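Local structure of CofB (Escherichia coli, 5AX6) at residues F87-K90 and Y91-S94. The protein serves as the minor pilin subunit of the CFA/III type IVb pilus, forms a homotrimer and probably takes part in pilus assembly. Numbering follows the deposited sequence.
Sequences FTRK and YCIS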
loop_
_atom_site.group_PDB
_atom_site.type_symbol
_atom_site.label_atom_id
_atom_site.label_comp_id
_atom_site.label_asym_id
_atom_site.label_seq_id
_atom_site.Cartn_x
_atom_site.Cartn_y
_atom_site.Cartn_z
ATOM N N PHE A 87 0.083 -23.738 31.003
ATOM C CA PHE A 87 -0.351 -22.673 30.107
ATOM C C PHE A 87 0.702 -21.586 29.966
ATOM O O PHE A 87 0.424 -20.502 29.445
ATOM C CB PHE A 87 -1.658 -22.075 30.604
ATOM C CG PHE A 87 -2.774 -23.061 30.604
ATOM C CD1 PHE A 87 -3.488 -23.304 29.439
ATOM C CD2 PHE A 87 -3.078 -23.781 31.750
ATOM C CE1 PHE A 87 -4.508 -24.239 29.417
ATOM C CE2 PHE A 87 -4.097 -24.718 31.747
ATOM C CZ PHE A 87 -4.817 -24.953 30.571
ATOM N N THR A 88 1.910 -21.883 30.430
ATOM C CA THR A 88 3.022 -20.947 30.274
ATOM C C THR A 88 4.239 -21.669 29.700
ATOM O O THR A 88 4.294 -22.886 29.707
ATOM C CB THR A 88 3.388 -20.264 31.612
ATOM O OG1 THR A 88 3.577 -21.257 32.628
ATOM C CG2 THR A 88 2.267 -19.316 32.032
ATOM N N ARG A 89 5.202 -20.917 29.180
ATOM C CA ARG A 89 6.347 -21.543 28.514
ATOM C C ARG A 89 7.131 -22.472 29.428
ATOM O O ARG A 89 7.341 -22.174 30.604
ATOM C CB ARG A 89 7.293 -20.480 27.963
ATOM C CG ARG A 89 6.707 -19.625 26.846
ATOM C CD ARG A 89 7.740 -18.613 26.340
ATOM N NE ARG A 89 8.205 -17.721 27.408
ATOM C CZ ARG A 89 9.407 -17.783 27.982
ATOM N NH1 ARG A 89 10.286 -18.700 27.599
ATOM N NH2 ARG A 89 9.730 -16.925 28.948
ATOM N N LYS A 90 7.580 -23.588 28.870
ATOM C CA LYS A 90 8.475 -24.490 29.583
ATOM C C LYS A 90 9.700 -23.739 30.130
ATOM O O LYS A 90 10.126 -23.974 31.257
ATOM C CB LYS A 90 8.923 -25.619 28.666
ATOM C CG LYS A 90 9.955 -26.575 29.264
ATOM C CD LYS A 90 10.292 -27.688 28.283
ATOM C CE LYS A 90 11.197 -28.753 28.904
ATOM N NZ LYS A 90 10.496 -29.555 29.955
ATOM N N TYR A 91 10.245 -22.817 29.340
ATOM C CA TYR A 91 11.460 -22.123 29.757
ATOM C C TYR A 91 11.174 -20.766 30.365
ATOM O O TYR A 91 11.967 -19.835 30.233
ATOM C CB TYR A 91 12.438 -22.018 28.578
ATOM C CG TYR A 91 12.940 -23.396 28.242
ATOM C CD1 TYR A 91 13.792 -24.067 29.115
ATOM C CD2 TYR A 91 12.505 -24.065 27.100
ATOM C CE1 TYR A 91 14.232 -25.356 28.846
ATOM C CE2 TYR A 91 12.941 -25.357 26.820
ATOM C CZ TYR A 91 13.807 -25.990 27.693
ATOM O OH TYR A 91 14.242 -27.264 27.430
ATOM N N CYS A 92 10.026 -20.664 31.032
ATOM C CA CYS A 92 9.786 -19.585 31.981
ATOM C C CYS A 92 10.917 -19.529 33.015
ATOM O O CYS A 92 11.196 -18.472 33.582
ATOM C CB CYS A 92 8.451 -19.774 32.689
ATOM S SG CYS A 92 7.057 -19.073 31.743
ATOM N N ILE A 93 11.538 -20.677 33.275
ATOM C CA ILE A 93 12.808 -20.712 34.019
ATOM C C ILE A 93 13.864 -21.365 33.135
ATOM O O ILE A 93 13.532 -22.120 32.227
ATOM C CB ILE A 93 12.692 -21.462 35.377
ATOM C CG1 ILE A 93 12.192 -22.900 35.178
ATOM C CG2 ILE A 93 11.804 -20.673 36.330
ATOM C CD1 ILE A 93 11.904 -23.667 36.488
ATOM N N SER A 94 15.134 -21.062 33.390
ATOM C CA SER A 94 16.208 -21.452 32.495
ATOM C C SER A 94 16.310 -22.969 32.335
ATOM O O SER A 94 16.520 -23.479 31.236
ATOM C CB SER A 94 17.543 -20.877 33.007
ATOM O OG SER A 94 18.618 -21.352 32.224
HETATM O O HOH W 1 11.749 -16.553 30.924
#
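R89 and C92 are joined by a backbone hydrogen bond, C92 N to R89 O (3.1 Å, N-H...O 159°), which closes a turn with K90 and Y91 at its two middle positions.

Further polar contacts involve the R89 guanidinium. A bend in the chain (chi3 -59°) folds this group back over the turn, with C92 N beneath one face. From there NH1 makes a weak, bent bond to Y91 O (3.3 Å). NH2 donates to a water lying in the guanidinium plane at its edge (2.8 Å), and that water reaches C92 O through a second, weak bond. The stronger partners of the guanidinium are acidic: E102 meets NH1 and D106 meets NE in salt bridges. E102 also accepts from Y91 N, so one carboxylate grips both the arginine and the turn.

Apolar contacts lie on two sides. The K90 chain, straight as far as CE and then bent at chi4 (69°), runs beside Y91, pointing the same way, and places CG over the centre of the ring in a CH-pi contact (4.1 Å to the ring centroid). K90 CD follows along the ring to Y91 CE2 (3.8 Å), while NZ bonds to the carbonyls of T97 and G99. Across the turn, C92 SG packs against T88 CB at 3.9 Å and R89 CB at 4.0 Å, and is tied to C110 in a disulfide.

The R89 to C92 bond and the backbone angles of K90 and Y91 define a type I beta turn at the pilin-domain surface, in the loop between strands 75-76 and 121-130 that the C92-C110 disulfide ties.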